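RNA-dependent RNA Polymerase (Bombyx mori cytoplasmic polyhedrosis virus, PDB 6TZ0) catalyses RNA-templated RNA synthesis, transcribing the double-stranded viral genome conservatively into plus strands and probably also making the complementary minus strands during replication. Local coordinates at residues A[277-281]-A[1038-1042]; A[393-397]-A[562-566]; A[408-414]-A[574-579]; A[1059-1065]-A[1149-1153]. One frame throughout, in Å; residues are numbered along the deposited sequence.

Overall arrangement
Contacts 2 and 3 are buried and lie inside the central polymerase region, their centres about 21 Å apart. Contact 2 uses helix 557-573, set against helix 389-397, and contact 3 the chain that leaves it, set against the end of helix 401-409 and the start of helix 413-422. Contact 2 is a mostly apolar helix pair, whereas contact 3 adds an amide-to-backbone hydrogen bond. Contacts 1 and 4 have centres about 13 Å apart, and both centres lie more than 40 Å from those of the other two. Contact 4 is a buried joint of side chains packed on side chains and backbone within the C-terminal region; contact 1, at the surface, ties that region to the N-terminal one through histidines and a tyrosine.

Contact 1 of 4, residues A[277-281]-A[1038-1042]; sequences EVIGH and KHTSY
His281 and His1039 mark the closest backbone approach, their CA atoms 5.3 Å apart, where strand 278-285 of a two-stranded antiparallel sheet meets the irregular loop 1038-1042. Just before His281, Ile279 and Gly280 form a classic beta bulge opposite Val271. Gly280 lays its CA over the centre of the His1039 imidazole, a CH-pi contact 3.5 Å from CA to the ring centroid. The two imidazoles meet rim to rim, planes at 47°, and a nearly straight hydrogen bond (167°) joins His281 ND1 to His1039 ND1 over 3.0 Å. His281 reaches this point with CG lodged between its backbone N and carbonyl carbon (chi1 67°). One face of its ring receives Tyr1042 CE2, placed toward the rim, while the bent Lys1038 chain brings CD to 3.7 Å from His281 CE1 and lets NZ hydrogen-bond to Tyr1042 OH. At the other end, Val278 CG1 packs on His1039 CB. Because the bond links like nitrogens, one ND1 must carry the proton and the other accept it, so the contact probably couples the tautomeric or protonation states of the two histidines; the nearby lysine would probably disfavour a positive charge on His281.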
loop_
_atom_site.group_PDB
_atom_site.type_symbol
_atom_site.label_atom_id
_atom_site.label_comp_id
_atom_site.label_asym_id
_atom_site.label_seq_id
_atom_site.Cartn_x
_atom_site.Cartn_y
_atom_site.Cartn_z
ATOM N N GLU A 277 -27.900 3.519 20.000
ATOM C CA GLU A 277 -28.790 2.809 20.908
ATOM C C GLU A 277 -29.967 2.224 20.152
ATOM O O GLU A 277 -30.486 2.841 19.221
ATOM C CB GLU A 277 -29.320 3.732 21.999
ATOM C CG GLU A 277 -28.305 4.188 23.020
ATOM C CD GLU A 277 -28.887 5.221 23.966
ATOM O OE1 GLU A 277 -30.027 5.664 23.721
ATOM O OE2 GLU A 277 -28.210 5.592 24.947
ATOM N N VAL A 278 -30.396 1.036 20.565
ATOM C CA VAL A 278 -31.625 0.441 20.050
ATOM C C VAL A 278 -32.785 1.002 20.866
ATOM O O VAL A 278 -32.912 0.720 22.059
ATOM C CB VAL A 278 -31.588 -1.087 20.115
ATOM C CG1 VAL A 278 -32.904 -1.661 19.657
ATOM C CG2 VAL A 278 -30.482 -1.612 19.254
ATOM N N ILE A 279 -33.637 1.793 20.221
ATOM C CA ILE A 279 -34.691 2.517 20.915
ATOM C C ILE A 279 -36.077 1.938 20.675
ATOM O O ILE A 279 -36.991 2.225 21.462
ATOM C CB ILE A 279 -34.662 4.010 20.543
ATOM C CG1 ILE A 279 -34.713 4.166 19.023
ATOM C CG2 ILE A 279 -33.441 4.658 21.137
ATOM C CD1 ILE A 279 -34.873 5.577 18.548
ATOM N N GLY A 280 -36.269 1.141 19.637
ATOM C CA GLY A 280 -37.545 0.498 19.437
ATOM C C GLY A 280 -37.470 -0.474 18.290
ATOM O O GLY A 280 -36.394 -0.773 17.773
ATOM N N HIS A 281 -38.635 -0.963 17.895
ATOM C CA HIS A 281 -38.762 -1.780 16.704
ATOM C C HIS A 281 -40.026 -1.375 15.969
ATOM O O HIS A 281 -41.028 -1.003 16.582
ATOM C CB HIS A 281 -38.799 -3.280 17.028
ATOM C CG HIS A 281 -40.017 -3.710 17.777
ATOM N ND1 HIS A 281 -40.117 -3.623 19.146
ATOM C CD2 HIS A 281 -41.197 -4.211 17.345
ATOM C CE1 HIS A 281 -41.301 -4.064 19.528
ATOM N NE2 HIS A 281 -41.978 -4.419 18.454
ATOM N N LYS A 1038 -36.613 -6.779 24.132
ATOM C CA LYS A 1038 -37.798 -7.034 23.338
ATOM C C LYS A 1038 -37.654 -6.491 21.926
ATOM O O LYS A 1038 -38.294 -7.008 21.006
ATOM C CB LYS A 1038 -39.017 -6.434 24.042
ATOM C CG LYS A 1038 -40.360 -7.006 23.625
ATOM C CD LYS A 1038 -41.076 -6.155 22.612
ATOM C CE LYS A 1038 -42.477 -6.682 22.387
ATOM N NZ LYS A 1038 -42.460 -8.037 21.774
ATOM N N HIS A 1039 -36.803 -5.487 21.728
ATOM C CA HIS A 1039 -36.659 -4.903 20.406
ATOM C C HIS A 1039 -35.741 -5.713 19.508
ATOM O O HIS A 1039 -35.774 -5.531 18.290
ATOM C CB HIS A 1039 -36.140 -3.468 20.502
ATOM C CG HIS A 1039 -36.966 -2.586 21.382
ATOM N ND1 HIS A 1039 -38.310 -2.382 21.174
ATOM C CD2 HIS A 1039 -36.624 -1.799 22.430
ATOM C CE1 HIS A 1039 -38.774 -1.551 22.087
ATOM N NE2 HIS A 1039 -37.771 -1.179 22.860
ATOM N N THR A 1040 -34.934 -6.604 20.080
ATOM C CA THR A 1040 -34.033 -7.455 19.319
ATOM C C THR A 1040 -34.522 -8.891 19.217
ATOM O O THR A 1040 -33.842 -9.721 18.611
ATOM C CB THR A 1040 -32.639 -7.437 19.946
ATOM O OG1 THR A 1040 -32.706 -7.970 21.272
ATOM C CG2 THR A 1040 -32.111 -6.026 20.012
ATOM N N SER A 1041 -35.681 -9.205 19.793
ATOM C CA SER A 1041 -36.249 -10.539 19.675
ATOM C C SER A 1041 -36.859 -10.793 18.305
ATOM O O SER A 1041 -37.108 -11.949 17.951
ATOM C CB SER A 1041 -37.298 -10.750 20.760
ATOM O OG SER A 1041 -38.378 -9.856 20.585
ATOM N N TYR A 1042 -37.118 -9.742 17.543
ATOM C CA TYR A 1042 -37.517 -9.842 16.150
ATOM C C TYR A 1042 -36.310 -9.462 15.310
ATOM O O TYR A 1042 -35.733 -8.390 15.533
ATOM C CB TYR A 1042 -38.656 -8.873 15.840
ATOM C CG TYR A 1042 -39.874 -8.981 16.720
ATOM C CD1 TYR A 1042 -40.853 -9.930 16.477
ATOM C CD2 TYR A 1042 -40.053 -8.109 17.790
ATOM C CE1 TYR A 1042 -41.972 -10.016 17.275
ATOM C CE2 TYR A 1042 -41.166 -8.188 18.595
ATOM C CZ TYR A 1042 -42.121 -9.144 18.333
ATOM O OH TYR A 1042 -43.233 -9.226 19.136
#

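Contact 2 of 4, residues A[393-397]-A[562-566]; sequences AQSYL and IYNTF
The Phe566 ring presents one face to Leu397, whose CD2 lies over it, while the Leu397 CB approaches Phe566 CD1 to 3.8 Å. The Leu397 carbonyl O comes up beside the rim, 3.5 Å from Phe566 CE1. CG anti to the backbone N (chi1 173°) carries the Phe566 ring toward helix 389-397, and Thr401 and Ile404 of the following helix 401-409 add to its surroundings. The other flat group, the Gln394 amide, lies against the hydroxyl of Thr565, with Gln394 OE1 3.2 Å from Thr565 OG1. This is a polar approach rather than a hydrogen bond, for Thr565 OG1 turns back to hydrogen-bond Ile562 O in its own helix, 2.5 Å away. A bend at chi2 (-56°) folds the Gln394 chain so that its end reaches across to the neighbouring helix, and the aliphatic Phe566 CB also lies beside its OE1. One turn before Leu397 and Phe566, Ala393 CB rests on Ile562 CG2 at 4.1 Å. Tyr385 touches Ile562 and Thr565, while Val650 of helix 644-665 touches Leu397. The segments 393-397 and 562-566 run nearly alongside and in the same direction, their axes 10.5 Å apart and crossing at -29°. Through them helices 389-397 and 557-573 form a near-parallel, mainly apolar helix pair within the central polymerase region, away from the annotated metal and nucleotide sites.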
loop_
_atom_site.group_PDB
_atom_site.type_symbol
_atom_site.label_atom_id
_atom_site.label_comp_id
_atom_site.label_asym_id
_atom_site.label_seq_id
_atom_site.Cartn_x
_atom_site.Cartn_y
_atom_site.Cartn_z
ATOM N N ALA A 393 -15.836 19.067 -10.257
ATOM C CA ALA A 393 -15.064 18.694 -9.075
ATOM C C ALA A 393 -14.393 19.904 -8.436
ATOM O O ALA A 393 -14.350 20.025 -7.203
ATOM C CB ALA A 393 -14.025 17.639 -9.434
ATOM N N GLN A 394 -13.880 20.827 -9.254
ATOM C CA GLN A 394 -13.208 21.986 -8.692
ATOM C C GLN A 394 -14.165 22.990 -8.076
ATOM O O GLN A 394 -13.736 23.735 -7.197
ATOM C CB GLN A 394 -12.342 22.675 -9.740
ATOM C CG GLN A 394 -11.115 21.885 -10.100
ATOM C CD GLN A 394 -10.277 21.555 -8.891
ATOM O OE1 GLN A 394 -10.135 20.394 -8.525
ATOM N NE2 GLN A 394 -9.750 22.578 -8.239
ATOM N N SER A 395 -15.442 22.999 -8.474
ATOM C CA SER A 395 -16.404 23.902 -7.850
ATOM C C SER A 395 -16.616 23.581 -6.377
ATOM O O SER A 395 -16.902 24.480 -5.581
ATOM C CB SER A 395 -17.733 23.850 -8.594
ATOM O OG SER A 395 -18.359 22.596 -8.426
ATOM N N TYR A 396 -16.451 22.323 -5.990
ATOM C CA TYR A 396 -16.485 21.959 -4.584
ATOM C C TYR A 396 -15.108 22.007 -3.942
ATOM O O TYR A 396 -14.984 22.443 -2.794
ATOM C CB TYR A 396 -17.089 20.568 -4.419
ATOM C CG TYR A 396 -17.183 20.118 -2.989
ATOM C CD1 TYR A 396 -18.108 20.680 -2.120
ATOM C CD2 TYR A 396 -16.351 19.121 -2.508
ATOM C CE1 TYR A 396 -18.193 20.263 -0.810
ATOM C CE2 TYR A 396 -16.430 18.700 -1.209
ATOM C CZ TYR A 396 -17.352 19.269 -0.362
ATOM O OH TYR A 396 -17.425 18.843 0.941
ATOM N N LEU A 397 -14.062 21.574 -4.649
ATOM C CA LEU A 397 -12.748 21.489 -4.024
ATOM C C LEU A 397 -12.049 22.833 -3.868
ATOM O O LEU A 397 -11.216 22.969 -2.969
ATOM C CB LEU A 397 -11.851 20.541 -4.816
ATOM C CG LEU A 397 -12.192 19.055 -4.771
ATOM C CD1 LEU A 397 -11.305 18.296 -5.732
ATOM C CD2 LEU A 397 -12.038 18.524 -3.361
ATOM N N ILE A 562 -7.029 16.126 -12.699
ATOM C CA ILE A 562 -8.102 16.744 -11.910
ATOM C C ILE A 562 -7.644 16.986 -10.475
ATOM O O ILE A 562 -7.834 18.071 -9.915
ATOM C CB ILE A 562 -9.375 15.877 -11.947
ATOM C CG1 ILE A 562 -9.928 15.763 -13.363
ATOM C CG2 ILE A 562 -10.454 16.441 -11.036
ATOM C CD1 ILE A 562 -11.068 14.800 -13.497
ATOM N N TYR A 563 -7.031 15.974 -9.862
ATOM C CA TYR A 563 -6.429 16.131 -8.544
ATOM C C TYR A 563 -5.208 17.038 -8.596
ATOM O O TYR A 563 -4.916 17.738 -7.617
ATOM C CB TYR A 563 -6.067 14.748 -8.005
ATOM C CG TYR A 563 -5.521 14.671 -6.597
ATOM C CD1 TYR A 563 -6.362 14.770 -5.500
ATOM C CD2 TYR A 563 -4.170 14.453 -6.366
ATOM C CE1 TYR A 563 -5.870 14.680 -4.216
ATOM C CE2 TYR A 563 -3.674 14.364 -5.083
ATOM C CZ TYR A 563 -4.529 14.482 -4.015
ATOM O OH TYR A 563 -4.039 14.394 -2.739
ATOM N N ASN A 564 -4.490 17.042 -9.728
ATOM C CA ASN A 564 -3.326 17.914 -9.860
ATOM C C ASN A 564 -3.700 19.391 -9.834
ATOM O O ASN A 564 -2.921 20.202 -9.337
ATOM C CB ASN A 564 -2.554 17.613 -11.141
ATOM C CG ASN A 564 -1.802 16.315 -11.076
ATOM O OD1 ASN A 564 -1.296 15.933 -10.026
ATOM N ND2 ASN A 564 -1.685 15.645 -12.208
ATOM N N THR A 565 -4.874 19.754 -10.363
ATOM C CA THR A 565 -5.326 21.146 -10.281
ATOM C C THR A 565 -5.549 21.585 -8.840
ATOM O O THR A 565 -5.179 22.701 -8.460
ATOM C CB THR A 565 -6.618 21.352 -11.066
ATOM O OG1 THR A 565 -7.631 20.489 -10.544
ATOM C CG2 THR A 565 -6.419 21.060 -12.511
ATOM N N PHE A 566 -6.166 20.721 -8.034
ATOM C CA PHE A 566 -6.384 21.000 -6.617
ATOM C C PHE A 566 -5.063 21.124 -5.865
ATOM O O PHE A 566 -4.881 22.046 -5.049
ATOM C CB PHE A 566 -7.267 19.892 -6.044
ATOM C CG PHE A 566 -7.442 19.935 -4.563
ATOM C CD1 PHE A 566 -8.204 20.915 -3.963
ATOM C CD2 PHE A 566 -6.880 18.947 -3.769
ATOM C CE1 PHE A 566 -8.366 20.933 -2.589
ATOM C CE2 PHE A 566 -7.037 18.960 -2.404
ATOM C CZ PHE A 566 -7.781 19.949 -1.813
#

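Contact 3 of 4, residues A[408-414]-A[574-579]; sequences VNGIHHD and CTVPRF
Asn409 and Thr575 meet where two helix connections of the central polymerase region run side by side: the helix-loop-helix joint between helices 401-409 and 413-422, and the irregular chain that leaves helix 557-573 toward strand 585-591. The tight part is buried. The Val408 and Val576 side chains cross at about a right angle, CG1 of Val408 4.1 Å from CG2 of Val576, while Val576 CG1 comes within 3.8 Å of His413 CD2. Val576 thus fits between the end of one helix and the beginning of the next, its two methyl groups serving different partners. Farther along, His413 CB lies in the plane of the Phe579 ring at its edge, 3.7 Å from CD1; Phe498 stacks on this ring and Met502 touches it. The His413 imidazole turns back to Val408 O through a weak NE2 bond that bridges the intervening loop. The Asp414 carboxylate lies beside Phe579 O without bonding it; its polar partners are Arg461, in a salt bridge with OD2, and Tyr460, hydrogen-bonded to OD1. The outer side is looser: the Thr575 side chain is exposed, and Arg578 contributes little, its long chain leading away to weak hydrogen bonds with Thr179 and Ile176 of the viral structural protein 4 chain. Unlike these, Asn409 makes a firm polar tie at the rim, its CG anti to the carbonyl carbon (chi1 -70°). Asn409 OD1 accepts the N-H of Thr575, N to OD1 2.7 Å at an N-H...O angle of 164°, the donor tilted 20° from the amide carbonyl plane.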
loop_
_atom_site.group_PDB
_atom_site.type_symbol
_atom_site.label_atom_id
_atom_site.label_comp_id
_atom_site.label_asym_id
_atom_site.label_seq_id
_atom_site.Cartn_x
_atom_site.Cartn_y
_atom_site.Cartn_z
ATOM N N VAL A 408 -0.969 23.612 5.858
ATOM C CA VAL A 408 0.287 23.104 5.311
ATOM C C VAL A 408 1.458 23.994 5.715
ATOM O O VAL A 408 2.572 23.502 5.939
ATOM C CB VAL A 408 0.134 22.942 3.780
ATOM C CG1 VAL A 408 1.453 22.775 3.060
ATOM C CG2 VAL A 408 -0.702 21.719 3.480
ATOM N N ASN A 409 1.216 25.299 5.887
ATOM C CA ASN A 409 2.286 26.213 6.285
ATOM C C ASN A 409 2.831 25.926 7.682
ATOM O O ASN A 409 3.970 26.298 7.983
ATOM C CB ASN A 409 1.796 27.654 6.222
ATOM C CG ASN A 409 1.589 28.132 4.814
ATOM O OD1 ASN A 409 2.365 27.811 3.919
ATOM N ND2 ASN A 409 0.548 28.923 4.607
ATOM N N GLY A 410 2.060 25.268 8.540
ATOM C CA GLY A 410 2.501 25.025 9.897
ATOM C C GLY A 410 3.057 23.641 10.152
ATOM O O GLY A 410 3.021 23.154 11.284
ATOM N N ILE A 411 3.583 22.999 9.115
ATOM C CA ILE A 411 4.138 21.655 9.213
ATOM C C ILE A 411 5.599 21.703 8.795
ATOM O O ILE A 411 5.934 22.292 7.762
ATOM C CB ILE A 411 3.349 20.659 8.335
ATOM C CG1 ILE A 411 1.909 20.540 8.821
ATOM C CG2 ILE A 411 4.003 19.296 8.312
ATOM C CD1 ILE A 411 1.021 19.788 7.871
ATOM N N HIS A 412 6.472 21.104 9.603
ATOM C CA HIS A 412 7.858 20.872 9.217
ATOM C C HIS A 412 7.887 19.576 8.415
ATOM O O HIS A 412 7.597 18.503 8.949
ATOM C CB HIS A 412 8.769 20.795 10.438
ATOM C CG HIS A 412 10.224 20.721 10.098
ATOM N ND1 HIS A 412 10.932 21.802 9.627
ATOM C CD2 HIS A 412 11.102 19.695 10.163
ATOM C CE1 HIS A 412 12.185 21.447 9.415
ATOM N NE2 HIS A 412 12.315 20.173 9.732
ATOM N N HIS A 413 8.232 19.675 7.136
ATOM C CA HIS A 413 8.018 18.573 6.213
ATOM C C HIS A 413 9.173 17.587 6.169
ATOM O O HIS A 413 8.974 16.439 5.754
ATOM C CB HIS A 413 7.734 19.131 4.822
ATOM C CG HIS A 413 6.484 19.953 4.760
ATOM N ND1 HIS A 413 5.226 19.393 4.730
ATOM C CD2 HIS A 413 6.298 21.292 4.759
ATOM C CE1 HIS A 413 4.320 20.352 4.691
ATOM N NE2 HIS A 413 4.944 21.514 4.713
ATOM N N ASP A 414 10.358 17.990 6.619
ATOM C CA ASP A 414 11.484 17.070 6.686
ATOM C C ASP A 414 11.299 16.057 7.806
ATOM O O ASP A 414 11.516 14.852 7.613
ATOM C CB ASP A 414 12.764 17.865 6.882
ATOM C CG ASP A 414 13.072 18.725 5.700
ATOM O OD1 ASP A 414 12.645 18.340 4.606
ATOM O OD2 ASP A 414 13.728 19.774 5.851
ATOM N N CYS A 574 0.134 28.590 -0.746
ATOM C CA CYS A 574 0.850 28.447 0.513
ATOM C C CYS A 574 2.175 29.206 0.483
ATOM O O CYS A 574 2.520 29.877 -0.490
ATOM C CB CYS A 574 1.070 26.972 0.843
ATOM S SG CYS A 574 2.135 26.073 -0.284
ATOM N N THR A 575 2.920 29.118 1.586
ATOM C CA THR A 575 4.231 29.759 1.721
ATOM C C THR A 575 5.132 28.772 2.462
ATOM O O THR A 575 5.214 28.796 3.693
ATOM C CB THR A 575 4.119 31.088 2.458
ATOM O OG1 THR A 575 3.166 31.924 1.792
ATOM C CG2 THR A 575 5.457 31.811 2.476
ATOM N N VAL A 576 5.790 27.895 1.711
ATOM C CA VAL A 576 6.631 26.844 2.283
ATOM C C VAL A 576 8.006 26.909 1.636
ATOM O O VAL A 576 8.147 26.554 0.460
ATOM C CB VAL A 576 6.017 25.446 2.086
ATOM C CG1 VAL A 576 6.961 24.367 2.592
ATOM C CG2 VAL A 576 4.683 25.326 2.788
ATOM N N PRO A 577 9.038 27.362 2.334
ATOM C CA PRO A 577 10.397 27.188 1.830
ATOM C C PRO A 577 10.997 25.893 2.354
ATOM O O PRO A 577 10.559 25.345 3.368
ATOM C CB PRO A 577 11.134 28.400 2.402
ATOM C CG PRO A 577 10.452 28.631 3.695
ATOM C CD PRO A 577 9.004 28.270 3.493
ATOM N N ARG A 578 12.003 25.410 1.622
ATOM C CA ARG A 578 12.883 24.315 2.039
ATOM C C ARG A 578 12.103 23.015 2.266
ATOM O O ARG A 578 11.931 22.552 3.391
ATOM C CB ARG A 578 13.686 24.685 3.297
ATOM C CG ARG A 578 14.987 25.418 3.060
ATOM C CD ARG A 578 14.753 26.836 2.647
ATOM N NE ARG A 578 15.960 27.635 2.647
ATOM C CZ ARG A 578 16.002 28.878 2.194
ATOM N NH1 ARG A 578 17.129 29.554 2.235
ATOM N NH2 ARG A 578 14.913 29.438 1.697
ATOM N N PHE A 579 11.592 22.454 1.172
ATOM C CA PHE A 579 10.987 21.132 1.295
ATOM C C PHE A 579 11.998 20.010 1.092
ATOM O O PHE A 579 12.266 19.243 2.016
ATOM C CB PHE A 579 9.803 20.978 0.337
ATOM C CG PHE A 579 9.305 19.568 0.219
ATOM C CD1 PHE A 579 8.816 18.889 1.321
ATOM C CD2 PHE A 579 9.286 18.936 -1.009
ATOM C CE1 PHE A 579 8.360 17.591 1.202
ATOM C CE2 PHE A 579 8.824 17.646 -1.131
ATOM C CZ PHE A 579 8.358 16.975 -0.027
#

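Contact 4 of 4, residues A[1059-1065]-A[1149-1153]; sequences FALLGGL and FFLSD
Leu1065 lies across the chain of Phe1149, Phe1150 and Leu1151 where helix 1054-1062 ends and its exit segment, opened by two glycines, packs against a loop of the C-terminal region. From its base, Leu1065 CB sits 3.6 Å from Leu1151 O and also near Ser1152 CA. A chi1 of 77° wedges CG between the backbone N and carbonyl carbon, and the two methyls then run back along the opposing chain. Leu1065 CD1 reaches Phe1149 O at 3.8 Å, and CD2 comes near the carbonyl oxygens of Phe1150 and Phe1149. The leucine therefore packs chiefly on backbone rather than on other side chains; Asn525 touches it from outside the pair. Nearer the helix, side chains take a larger part. Phe1059 offers its ring edge to Leu1151 CD2 and to Phe1150 O, the oxygen lying 3.4 Å from Phe1059 CE1, and His1036 meets the same aromatic ring. Leu1151 CD1 fits beside the last helical turn, 4.2 Å from Leu1062 CB and 3.7 Å from Gly1063 O. Gly1063 leaves the helix with a positive phi (93°), a conformation readily taken by glycine, while Gly1064 passes close to the Phe1059 ring. At the far side the Ser1152 hydroxyl hydrogen-bonds with Ser1157, and the Ser1152 backbone O with Tyr1183 of helix 1174-1188, while Ser1152 CB lies against Gly1064 O at 3.3 Å.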
loop_
_atom_site.group_PDB
_atom_site.type_symbol
_atom_site.label_atom_id
_atom_site.label_comp_id
_atom_site.label_asym_id
_atom_site.label_seq_id
_atom_site.Cartn_x
_atom_site.Cartn_y
_atom_site.Cartn_z
ATOM N N PHE A 1059 -26.370 -9.383 25.631
ATOM C CA PHE A 1059 -26.765 -8.021 25.284
ATOM C C PHE A 1059 -27.941 -7.567 26.137
ATOM O O PHE A 1059 -27.987 -6.416 26.581
ATOM C CB PHE A 1059 -27.102 -7.963 23.798
ATOM C CG PHE A 1059 -27.242 -6.576 23.238
ATOM C CD1 PHE A 1059 -26.128 -5.776 23.057
ATOM C CD2 PHE A 1059 -28.473 -6.099 22.824
ATOM C CE1 PHE A 1059 -26.248 -4.515 22.515
ATOM C CE2 PHE A 1059 -28.594 -4.836 22.279
ATOM C CZ PHE A 1059 -27.483 -4.045 22.131
ATOM N N ALA A 1060 -28.876 -8.477 26.411
ATOM C CA ALA A 1060 -30.029 -8.186 27.250
ATOM C C ALA A 1060 -29.667 -8.002 28.716
ATOM O O ALA A 1060 -30.467 -7.439 29.466
ATOM C CB ALA A 1060 -31.055 -9.307 27.117
ATOM N N LEU A 1061 -28.517 -8.502 29.155
ATOM C CA LEU A 1061 -28.091 -8.302 30.534
ATOM C C LEU A 1061 -27.148 -7.120 30.704
ATOM O O LEU A 1061 -27.366 -6.283 31.580
ATOM C CB LEU A 1061 -27.418 -9.559 31.086
ATOM C CG LEU A 1061 -28.247 -10.796 31.394
ATOM C CD1 LEU A 1061 -27.313 -11.882 31.849
ATOM C CD2 LEU A 1061 -29.272 -10.501 32.455
ATOM N N LEU A 1062 -26.093 -7.040 29.894
ATOM C CA LEU A 1062 -25.060 -6.033 30.103
ATOM C C LEU A 1062 -25.318 -4.750 29.334
ATOM O O LEU A 1062 -24.838 -3.689 29.741
ATOM C CB LEU A 1062 -23.682 -6.564 29.701
ATOM C CG LEU A 1062 -22.873 -7.449 30.650
ATOM C CD1 LEU A 1062 -22.739 -6.811 32.020
ATOM C CD2 LEU A 1062 -23.417 -8.851 30.743
ATOM N N GLY A 1063 -26.038 -4.826 28.224
ATOM C CA GLY A 1063 -26.331 -3.660 27.418
ATOM C C GLY A 1063 -25.315 -3.458 26.315
ATOM O O GLY A 1063 -24.425 -4.276 26.071
ATOM N N GLY A 1064 -25.459 -2.324 25.647
ATOM C CA GLY A 1064 -24.617 -1.998 24.520
ATOM C C GLY A 1064 -23.422 -1.151 24.887
ATOM O O GLY A 1064 -23.205 -0.788 26.037
ATOM N N LEU A 1065 -22.647 -0.822 23.865
ATOM C CA LEU A 1065 -21.403 -0.092 24.044
ATOM C C LEU A 1065 -21.634 1.401 23.851
ATOM O O LEU A 1065 -22.445 1.816 23.021
ATOM C CB LEU A 1065 -20.348 -0.622 23.068
ATOM C CG LEU A 1065 -20.292 -0.292 21.570
ATOM C CD1 LEU A 1065 -19.038 -0.891 21.003
ATOM C CD2 LEU A 1065 -21.492 -0.766 20.764
ATOM N N PHE A 1149 -18.211 -7.195 20.339
ATOM C CA PHE A 1149 -18.524 -6.366 19.176
ATOM C C PHE A 1149 -19.723 -5.454 19.435
ATOM O O PHE A 1149 -19.603 -4.229 19.366
ATOM C CB PHE A 1149 -18.756 -7.279 17.971
ATOM C CG PHE A 1149 -18.996 -6.570 16.671
ATOM C CD1 PHE A 1149 -17.939 -6.061 15.938
ATOM C CD2 PHE A 1149 -20.270 -6.468 16.153
ATOM C CE1 PHE A 1149 -18.159 -5.423 14.732
ATOM C CE2 PHE A 1149 -20.494 -5.837 14.951
ATOM C CZ PHE A 1149 -19.437 -5.313 14.239
ATOM N N PHE A 1150 -20.887 -6.030 19.735
ATOM C CA PHE A 1150 -22.045 -5.253 20.167
ATOM C C PHE A 1150 -22.108 -5.037 21.670
ATOM O O PHE A 1150 -22.927 -4.236 22.127
ATOM C CB PHE A 1150 -23.362 -5.911 19.741
ATOM C CG PHE A 1150 -23.736 -5.669 18.315
ATOM C CD1 PHE A 1150 -24.202 -4.431 17.915
ATOM C CD2 PHE A 1150 -23.684 -6.691 17.390
ATOM C CE1 PHE A 1150 -24.566 -4.208 16.606
ATOM C CE2 PHE A 1150 -24.051 -6.476 16.083
ATOM C CZ PHE A 1150 -24.495 -5.232 15.690
ATOM N N LEU A 1151 -21.280 -5.719 22.445
ATOM C CA LEU A 1151 -21.389 -5.698 23.892
ATOM C C LEU A 1151 -20.493 -4.617 24.488
ATOM O O LEU A 1151 -19.588 -4.093 23.838
ATOM C CB LEU A 1151 -21.040 -7.067 24.461
ATOM C CG LEU A 1151 -22.089 -8.156 24.657
ATOM C CD1 LEU A 1151 -23.056 -7.670 25.692
ATOM C CD2 LEU A 1151 -22.817 -8.534 23.380
ATOM N N SER A 1152 -20.748 -4.295 25.752
ATOM C CA SER A 1152 -20.134 -3.131 26.376
ATOM C C SER A 1152 -18.722 -3.425 26.858
ATOM O O SER A 1152 -18.430 -4.509 27.367
ATOM C CB SER A 1152 -20.977 -2.650 27.554
ATOM O OG SER A 1152 -20.934 -3.575 28.619
ATOM N N ASP A 1153 -17.850 -2.432 26.712
ATOM C CA ASP A 1153 -16.474 -2.495 27.176
ATOM C C ASP A 1153 -16.321 -2.110 28.638
ATOM O O ASP A 1153 -15.196 -2.101 29.144
ATOM C CB ASP A 1153 -15.593 -1.568 26.335
ATOM C CG ASP A 1153 -15.425 -2.049 24.916
ATOM O OD1 ASP A 1153 -15.482 -3.275 24.690
ATOM O OD2 ASP A 1153 -15.224 -1.199 24.024
#